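Local coordinates for protein BauA (Acinetobacter baumannii, PDB 6HCP) that probably imports ferric preacinetobactin, an iron-loaded siderophore, across the bacterial outer membrane as a TonB-dependent receptor, at residues P605-L611 and I630-Q636; V646-L652 and T677-A683. All blocks are in the same frame, centred on the assembly; numbering follows the deposited sequence. Where two conformers were deposited one is given.

Overall arrangement
Contact 1 lies in the wall of the transmembrane beta-barrel, far along the chain from the plug at its N-terminal end; contact 2 sets a loop, the one between strands 665-674 and 697-705, against that wall. Contact 1 closes first, joining strand 599-618 to strand 622-637 as the two arms of a beta hairpin. The chain then turns into strand 645-662, and contact 2 opens there, closing a longer loop when residues 677-683 come back past 646-652. The two are thus in series, neither enclosing nor crossing the other, with centres about 10 Å apart. Residues 630-636 and 646-652 pair directly, and one C8E detergent molecule touches both contacts.

Contact 1. Residues P605-L611 and I630-Q636; sequences PKNQAKL and INAVSKQ. With C8E ((hydroxyethyloxy)tri(ethyloxy)octane), chain B.
Pro-605 sets its ring against the far segment, CB lying 3.9 Å from CB of Val-633, while its CD lies beside CG of Gln-636. The amide of Gln-636 is itself fixed by a bond from NE2 to Ser-634 O. At Lys-606 the backbone N donates to a water, which also bonds Ser-634 OG and donates to Lys-635 O. Asn-607 N reaches the same hydroxyl directly, 2.9 Å from Ser-634 OG; with chi1 at 57° that oxygen sits between its own backbone N and carbonyl carbon, turned toward the opposite segment. Ser-634 N returns a bond to Asn-607 O. From here on the segments form a regular antiparallel beta ladder of the barrel wall, their strand axes 4.8 Å apart. Gln-608 and Val-633 are a non-hydrogen-bonded pair whose side chains run alongside each other, CG of Gln-608 being 3.7 Å from CG1 of Val-633. Ala-609 and Ala-632 exchange two backbone bonds, and the detergent passes over the face carrying their methyls, C8E C10 4.0 Å from Ala-609 CB. Lys-610 extends beside Asn-631, its CE 3.5 Å from Asn-631 OD1, and carries NZ on to the carbonyls of Ala-85, Asp-88 and Ile-91 in the plug. Leu-611 and Ile-630 exchange another pair of backbone bonds, with CB of Leu-611 against CG2 of Ile-630.

Contact 2. Residues V646-L652 and T677-A683; sequences VPGRTLL and TNKAYWA. With C8E ((hydroxyethyloxy)tri(ethyloxy)octane), chain B.
Arg-649 lies over the ring of Tyr-681. The arginine bends at chi2 (-77°) and chi3 (-49°), which lays its CD over one face of the tyrosine ring in a CH-pi contact, 4.0 Å from the ring centroid. Its guanidinium goes on over the CD2 side of the ring, the planes 23° apart, with Arg-649 NE 3.3 Å from Tyr-681 CD2. The charged end is held by Gln-636 OE1 at NH1 and by the hydroxyl of Tyr-92 at NH2.

Apolar contacts lie to either side of this pair along the chain. Leu-651 places CD1 3.8 Å from CE1 of Tyr-681, and its CD2 meets the aliphatic base of Lys-679. Val-646 crosses Trp-682 at about a right angle, its CG1 3.7 Å from CB of Trp-682, and Leu-652 CD1 meets the methyl of Thr-677.

No direct hydrogen bond joins the segments; a water accepts from both Leu-652 N and Thr-677 N. Gly-648 N donates to the detergent, 3.1 Å from C8E O18, and Lys-679 NZ forms a salt bridge with Asp-183 of the second subunit.

Residues 677-683 belong to the loop between barrel strands 665-674 and 697-705, where 682-683 pairs antiparallel with 691-692, while strand 645-662 pairs by its backbone with strand 622-637.

Contact 1. Residues P605-L611 and I630-Q636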
loop_
_atom_site.group_PDB
_atom_site.type_symbol
_atom_site.label_atom_id
_atom_site.label_comp_id
_atom_site.label_asym_id
_atom_site.label_seq_id
_atom_site.Cartn_x
_atom_site.Cartn_y
_atom_site.Cartn_z
ATOM N N PRO A 605 -1.703 -0.949 -28.285
ATOM C CA PRO A 605 -0.967 -2.194 -28.083
ATOM C C PRO A 605 -1.461 -3.255 -29.065
ATOM O O PRO A 605 -2.638 -3.246 -29.443
ATOM C CB PRO A 605 -1.334 -2.595 -26.647
ATOM C CG PRO A 605 -2.705 -2.024 -26.447
ATOM C CD PRO A 605 -2.731 -0.737 -27.250
ATOM N N LYS A 606 -0.597 -4.222 -29.386
ATOM C CA LYS A 606 -1.006 -5.335 -30.238
ATOM C C LYS A 606 -1.717 -6.426 -29.432
ATOM O O LYS A 606 -2.577 -7.099 -29.958
ATOM C CB LYS A 606 0.195 -5.918 -30.976
ATOM C CG LYS A 606 0.731 -4.978 -32.045
ATOM C CD LYS A 606 1.917 -5.538 -32.795
ATOM C CE LYS A 606 1.538 -6.462 -33.919
ATOM N NZ LYS A 606 2.629 -6.488 -34.921
ATOM N N ASN A 607 -1.407 -6.534 -28.145
ATOM C CA ASN A 607 -2.001 -7.596 -27.308
ATOM C C ASN A 607 -2.695 -6.948 -26.108
ATOM O O ASN A 607 -2.074 -6.173 -25.413
ATOM C CB ASN A 607 -0.953 -8.603 -26.826
ATOM C CG ASN A 607 -0.141 -9.218 -27.959
ATOM O OD1 ASN A 607 -0.664 -9.453 -29.029
ATOM N ND2 ASN A 607 1.047 -9.701 -27.659
ATOM N N GLN A 608 -3.892 -7.444 -25.770
ATOM C CA GLN A 608 -4.569 -7.079 -24.527
ATOM C C GLN A 608 -5.193 -8.324 -23.912
ATOM O O GLN A 608 -5.737 -9.182 -24.611
ATOM C CB GLN A 608 -5.682 -6.061 -24.752
ATOM C CG GLN A 608 -5.225 -4.712 -25.264
ATOM C CD GLN A 608 -6.310 -3.682 -25.035
ATOM O OE1 GLN A 608 -7.067 -3.772 -24.081
ATOM N NE2 GLN A 608 -6.569 -2.877 -26.040
ATOM N N ALA A 609 -5.139 -8.383 -22.584
ATOM C CA ALA A 609 -5.845 -9.380 -21.808
ATOM C C ALA A 609 -6.454 -8.691 -20.588
ATOM O O ALA A 609 -5.754 -7.956 -19.871
ATOM C CB ALA A 609 -4.896 -10.463 -21.369
ATOM N N LYS A 610 -7.773 -8.810 -20.455
ATOM C CA LYS A 610 -8.488 -8.176 -19.376
ATOM C C LYS A 610 -9.404 -9.213 -18.729
ATOM O O LYS A 610 -10.060 -9.969 -19.419
ATOM C CB LYS A 610 -9.301 -6.989 -19.895
ATOM C CG LYS A 610 -8.475 -5.797 -20.347
ATOM C CD LYS A 610 -9.288 -4.683 -20.991
ATOM C CE LYS A 610 -8.416 -3.517 -21.399
ATOM N NZ LYS A 610 -9.181 -2.489 -22.138
ATOM N N LEU A 611 -9.513 -9.147 -17.400
ATOM C CA LEU A 611 -10.445 -10.003 -16.685
ATOM C C LEU A 611 -10.921 -9.281 -15.430
ATOM O O LEU A 611 -10.115 -8.803 -14.639
ATOM C CB LEU A 611 -9.759 -11.324 -16.322
ATOM C CG LEU A 611 -10.641 -12.334 -15.590
ATOM C CD1 LEU A 611 -11.871 -12.652 -16.413
ATOM C CD2 LEU A 611 -9.863 -13.606 -15.287
ATOM N N ILE A 630 -7.679 -7.483 -13.668
ATOM C CA ILE A 630 -6.360 -7.386 -14.256
ATOM C C ILE A 630 -6.495 -6.862 -15.689
ATOM O O ILE A 630 -7.461 -7.145 -16.385
ATOM C CB ILE A 630 -5.638 -8.748 -14.201
ATOM C CG1 ILE A 630 -4.195 -8.644 -14.687
ATOM C CG2 ILE A 630 -6.399 -9.801 -14.979
ATOM C CD1 ILE A 630 -3.322 -9.816 -14.277
ATOM N N ASN A 631 -5.531 -6.031 -16.076
ATOM C CA ASN A 631 -5.505 -5.363 -17.363
ATOM C C ASN A 631 -4.049 -5.380 -17.840
ATOM O O ASN A 631 -3.229 -4.698 -17.281
ATOM C CB ASN A 631 -6.102 -3.958 -17.230
ATOM C CG ASN A 631 -5.831 -3.037 -18.410
ATOM O OD1 ASN A 631 -5.453 -3.483 -19.483
ATOM N ND2 ASN A 631 -5.947 -1.732 -18.197
ATOM N N ALA A 632 -3.739 -6.268 -18.786
ATOM C CA ALA A 632 -2.395 -6.482 -19.277
ATOM C C ALA A 632 -2.331 -6.128 -20.761
ATOM O O ALA A 632 -3.076 -6.689 -21.569
ATOM C CB ALA A 632 -1.983 -7.921 -19.065
ATOM N N VAL A 633 -1.402 -5.243 -21.110
ATOM C CA VAL A 633 -1.182 -4.894 -22.513
ATOM C C VAL A 633 0.310 -4.969 -22.840
ATOM O O VAL A 633 1.153 -4.817 -21.973
ATOM C CB VAL A 633 -1.767 -3.517 -22.866
ATOM C CG1 VAL A 633 -3.219 -3.408 -22.442
ATOM C CG2 VAL A 633 -0.957 -2.370 -22.287
ATOM N N SER A 634 0.589 -5.092 -24.143
ATOM C CA SER A 634 1.933 -5.120 -24.687
ATOM C C SER A 634 2.359 -3.703 -25.094
ATOM O O SER A 634 1.670 -2.724 -24.835
ATOM C CB SER A 634 2.016 -6.085 -25.833
ATOM O OG SER A 634 1.074 -5.759 -26.836
ATOM N N LYS A 635 3.542 -3.598 -25.702
ATOM C CA LYS A 635 4.161 -2.306 -25.942
ATOM C C LYS A 635 3.354 -1.489 -26.960
ATOM O O LYS A 635 2.603 -2.050 -27.768
ATOM C CB LYS A 635 5.595 -2.525 -26.418
ATOM C CG LYS A 635 5.760 -3.163 -27.790
ATOM C CD LYS A 635 7.220 -3.066 -28.224
ATOM C CE LYS A 635 7.485 -3.567 -29.618
ATOM N NZ LYS A 635 8.860 -3.209 -30.038
ATOM N N GLN A 636 3.582 -0.173 -26.962
ATOM C CA GLN A 636 2.990 0.722 -27.964
ATOM C C GLN A 636 4.096 1.597 -28.553
ATOM O O GLN A 636 4.954 2.118 -27.837
ATOM C CB GLN A 636 1.902 1.607 -27.352
ATOM C CG GLN A 636 0.985 0.880 -26.368
ATOM C CD GLN A 636 1.334 1.157 -24.926
ATOM O OE1 GLN A 636 1.304 2.297 -24.495
ATOM N NE2 GLN A 636 1.709 0.114 -24.197
HETATM C C1 C8E B . -8.191 -14.955 -29.426
HETATM C C2 C8E B . -6.907 -15.121 -28.655
HETATM C C3 C8E B . -6.126 -13.813 -28.557
HETATM C C4 C8E B . -4.871 -14.023 -27.709
HETATM C C5 C8E B . -4.132 -12.720 -27.422
HETATM C C6 C8E B . -3.253 -12.835 -26.179
HETATM C C7 C8E B . -2.767 -11.463 -25.724
HETATM C C8 C8E B . -2.291 -11.440 -24.263
HETATM O O9 C8E B . -1.234 -10.508 -24.071
HETATM C C10 C8E B . -1.277 -9.680 -22.900
HETATM C C11 C8E B . -0.108 -8.708 -22.853
HETATM O O12 C8E B . 0.996 -9.160 -22.067
HETATM C C13 C8E B . 2.227 -9.259 -22.844
HETATM C C14 C8E B . 3.312 -8.236 -22.433
HETATM O O15 C8E B . 4.168 -7.724 -23.503
HETATM C C16 C8E B . 4.906 -6.512 -23.132
HETATM C C17 C8E B . 5.767 -5.840 -24.248
HETATM O O18 C8E B . 6.598 -4.827 -23.591
HETATM O O HOH W 1 2.294 -4.419 -28.759
#

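Contact 2. Residues V646-L652 and T677-A683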
loop_
_atom_site.group_PDB
_atom_site.type_symbol
_atom_site.label_atom_id
_atom_site.label_comp_id
_atom_site.label_asym_id
_atom_site.label_seq_id
_atom_site.Cartn_x
_atom_site.Cartn_y
_atom_site.Cartn_z
ATOM N N VAL A 646 6.983 2.610 -25.827
ATOM C CA VAL A 646 6.869 2.396 -24.402
ATOM C C VAL A 646 6.444 0.959 -24.180
ATOM O O VAL A 646 5.727 0.372 -24.980
ATOM C CB VAL A 646 5.879 3.369 -23.748
ATOM C CG1 VAL A 646 6.367 4.786 -23.858
ATOM C CG2 VAL A 646 4.475 3.228 -24.330
ATOM N N PRO A 647 6.862 0.357 -23.052
ATOM C CA PRO A 647 6.600 -1.052 -22.810
ATOM C C PRO A 647 5.121 -1.296 -22.462
ATOM O O PRO A 647 4.399 -0.373 -22.074
ATOM C CB PRO A 647 7.509 -1.403 -21.614
ATOM C CG PRO A 647 7.808 -0.085 -20.967
ATOM C CD PRO A 647 7.824 0.934 -22.095
ATOM N N GLY A 648 4.739 -2.563 -22.489
ATOM C CA GLY A 648 3.473 -2.977 -21.902
ATOM C C GLY A 648 3.431 -2.677 -20.410
ATOM O O GLY A 648 4.441 -2.336 -19.794
ATOM N N ARG A 649 2.234 -2.720 -19.837
ATOM C CA ARG A 649 2.086 -2.702 -18.387
ATOM C C ARG A 649 0.870 -3.545 -18.008
ATOM O O ARG A 649 -0.015 -3.829 -18.834
ATOM C CB ARG A 649 2.021 -1.274 -17.837
ATOM C CG ARG A 649 0.638 -0.646 -17.786
ATOM C CD ARG A 649 0.096 -0.159 -19.122
ATOM N NE ARG A 649 1.045 0.667 -19.855
ATOM C CZ ARG A 649 0.778 1.295 -21.005
ATOM N NH1 ARG A 649 1.776 1.892 -21.648
ATOM N NH2 ARG A 649 -0.478 1.351 -21.463
ATOM N N THR A 650 0.893 -4.006 -16.764
ATOM C CA THR A 650 -0.179 -4.811 -16.192
ATOM C C THR A 650 -0.668 -4.092 -14.946
ATOM O O THR A 650 0.119 -3.770 -14.078
ATOM C CB THR A 650 0.293 -6.245 -15.906
ATOM O OG1 THR A 650 0.557 -6.901 -17.139
ATOM C CG2 THR A 650 -0.745 -7.066 -15.176
ATOM N N LEU A 651 -1.961 -3.774 -14.914
ATOM C CA LEU A 651 -2.563 -3.056 -13.804
ATOM C C LEU A 651 -3.547 -3.978 -13.074
ATOM O O LEU A 651 -4.273 -4.743 -13.701
ATOM C CB LEU A 651 -3.265 -1.803 -14.345
ATOM C CG LEU A 651 -2.369 -0.858 -15.160
ATOM C CD1 LEU A 651 -3.167 0.334 -15.666
ATOM C CD2 LEU A 651 -1.174 -0.374 -14.347
ATOM N N LEU A 652 -3.596 -3.831 -11.741
ATOM C CA LEU A 652 -4.499 -4.569 -10.895
ATOM C C LEU A 652 -5.462 -3.591 -10.238
ATOM O O LEU A 652 -5.049 -2.532 -9.787
ATOM C CB LEU A 652 -3.724 -5.311 -9.808
ATOM C CG LEU A 652 -2.704 -6.341 -10.284
ATOM C CD1 LEU A 652 -2.044 -7.002 -9.070
ATOM C CD2 LEU A 652 -3.336 -7.378 -11.178
ATOM N N THR A 677 -1.156 -1.422 -7.550
ATOM C CA THR A 677 0.314 -1.495 -7.426
ATOM C C THR A 677 0.977 -0.136 -7.649
ATOM O O THR A 677 2.174 0.007 -7.387
ATOM C CB THR A 677 0.941 -2.533 -8.363
ATOM O OG1 THR A 677 0.897 -2.052 -9.709
ATOM C CG2 THR A 677 0.300 -3.899 -8.253
ATOM N N ASN A 678 0.183 0.883 -8.008
ATOM C CA ASN A 678 0.668 2.261 -8.248
ATOM C C ASN A 678 1.765 2.262 -9.315
ATOM O O ASN A 678 2.764 2.975 -9.197
ATOM C CB ASN A 678 1.149 2.937 -6.967
ATOM C CG ASN A 678 1.165 4.442 -7.058
ATOM O OD1 ASN A 678 0.333 5.049 -7.744
ATOM N ND2 ASN A 678 2.159 5.047 -6.427
ATOM N N LYS A 679 1.552 1.472 -10.367
ATOM C CA LYS A 679 2.472 1.396 -11.463
ATOM C C LYS A 679 2.570 2.752 -12.164
ATOM O O LYS A 679 1.569 3.297 -12.605
ATOM C CB LYS A 679 2.015 0.330 -12.454
ATOM C CG LYS A 679 2.885 0.187 -13.699
ATOM C CD LYS A 679 4.290 -0.335 -13.423
ATOM C CE LYS A 679 5.067 -0.604 -14.696
ATOM N NZ LYS A 679 6.517 -0.730 -14.428
ATOM N N ALA A 680 3.806 3.219 -12.360
ATOM C CA ALA A 680 4.113 4.399 -13.184
ATOM C C ALA A 680 4.344 3.939 -14.628
ATOM O O ALA A 680 5.193 3.089 -14.880
ATOM C CB ALA A 680 5.325 5.111 -12.638
ATOM N N TYR A 681 3.578 4.493 -15.566
ATOM C CA TYR A 681 3.786 4.168 -16.973
ATOM C C TYR A 681 3.462 5.371 -17.854
ATOM O O TYR A 681 2.578 6.191 -17.534
ATOM C CB TYR A 681 2.932 2.962 -17.378
ATOM C CG TYR A 681 1.443 3.172 -17.291
ATOM C CD1 TYR A 681 0.766 2.971 -16.097
ATOM C CD2 TYR A 681 0.698 3.567 -18.400
ATOM C CE1 TYR A 681 -0.611 3.108 -16.008
ATOM C CE2 TYR A 681 -0.677 3.734 -18.317
ATOM C CZ TYR A 681 -1.338 3.474 -17.127
ATOM O OH TYR A 681 -2.681 3.682 -17.009
ATOM N N TRP A 682 4.178 5.440 -18.981
ATOM C CA TRP A 682 3.881 6.349 -20.093
ATOM C C TRP A 682 2.876 5.662 -21.018
ATOM O O TRP A 682 3.040 4.498 -21.344
ATOM C CB TRP A 682 5.143 6.664 -20.908
ATOM C CG TRP A 682 6.254 7.367 -20.197
ATOM C CD1 TRP A 682 7.539 6.918 -20.055
ATOM C CD2 TRP A 682 6.253 8.740 -19.766
ATOM N NE1 TRP A 682 8.305 7.889 -19.470
ATOM C CE2 TRP A 682 7.551 9.017 -19.288
ATOM C CE3 TRP A 682 5.259 9.724 -19.638
ATOM C CZ2 TRP A 682 7.917 10.283 -18.842
ATOM C CZ3 TRP A 682 5.616 10.968 -19.175
ATOM C CH2 TRP A 682 6.928 11.239 -18.779
ATOM N N ALA A 683 1.977 6.462 -21.588
ATOM C CA ALA A 683 1.147 6.022 -22.726
ATOM C C ALA A 683 0.813 7.262 -23.555
ATOM O O ALA A 683 1.047 8.384 -23.110
ATOM C CB ALA A 683 -0.097 5.338 -22.231
HETATM C C1 C8E B . -8.191 -14.955 -29.426
HETATM C C2 C8E B . -6.907 -15.121 -28.655
HETATM C C3 C8E B . -6.126 -13.813 -28.557
HETATM C C4 C8E B . -4.871 -14.023 -27.709
HETATM C C5 C8E B . -4.132 -12.720 -27.422
HETATM C C6 C8E B . -3.253 -12.835 -26.179
HETATM C C7 C8E B . -2.767 -11.463 -25.724
HETATM C C8 C8E B . -2.291 -11.440 -24.263
HETATM O O9 C8E B . -1.234 -10.508 -24.071
HETATM C C10 C8E B . -1.277 -9.680 -22.900
HETATM C C11 C8E B . -0.108 -8.708 -22.853
HETATM O O12 C8E B . 0.996 -9.160 -22.067
HETATM C C13 C8E B . 2.227 -9.259 -22.844
HETATM C C14 C8E B . 3.312 -8.236 -22.433
HETATM O O15 C8E B . 4.168 -7.724 -23.503
HETATM C C16 C8E B . 4.906 -6.512 -23.132
HETATM C C17 C8E B . 5.767 -5.840 -24.248
HETATM O O18 C8E B . 6.598 -4.827 -23.591
HETATM O O HOH W 2 -1.682 -1.954 -10.528
#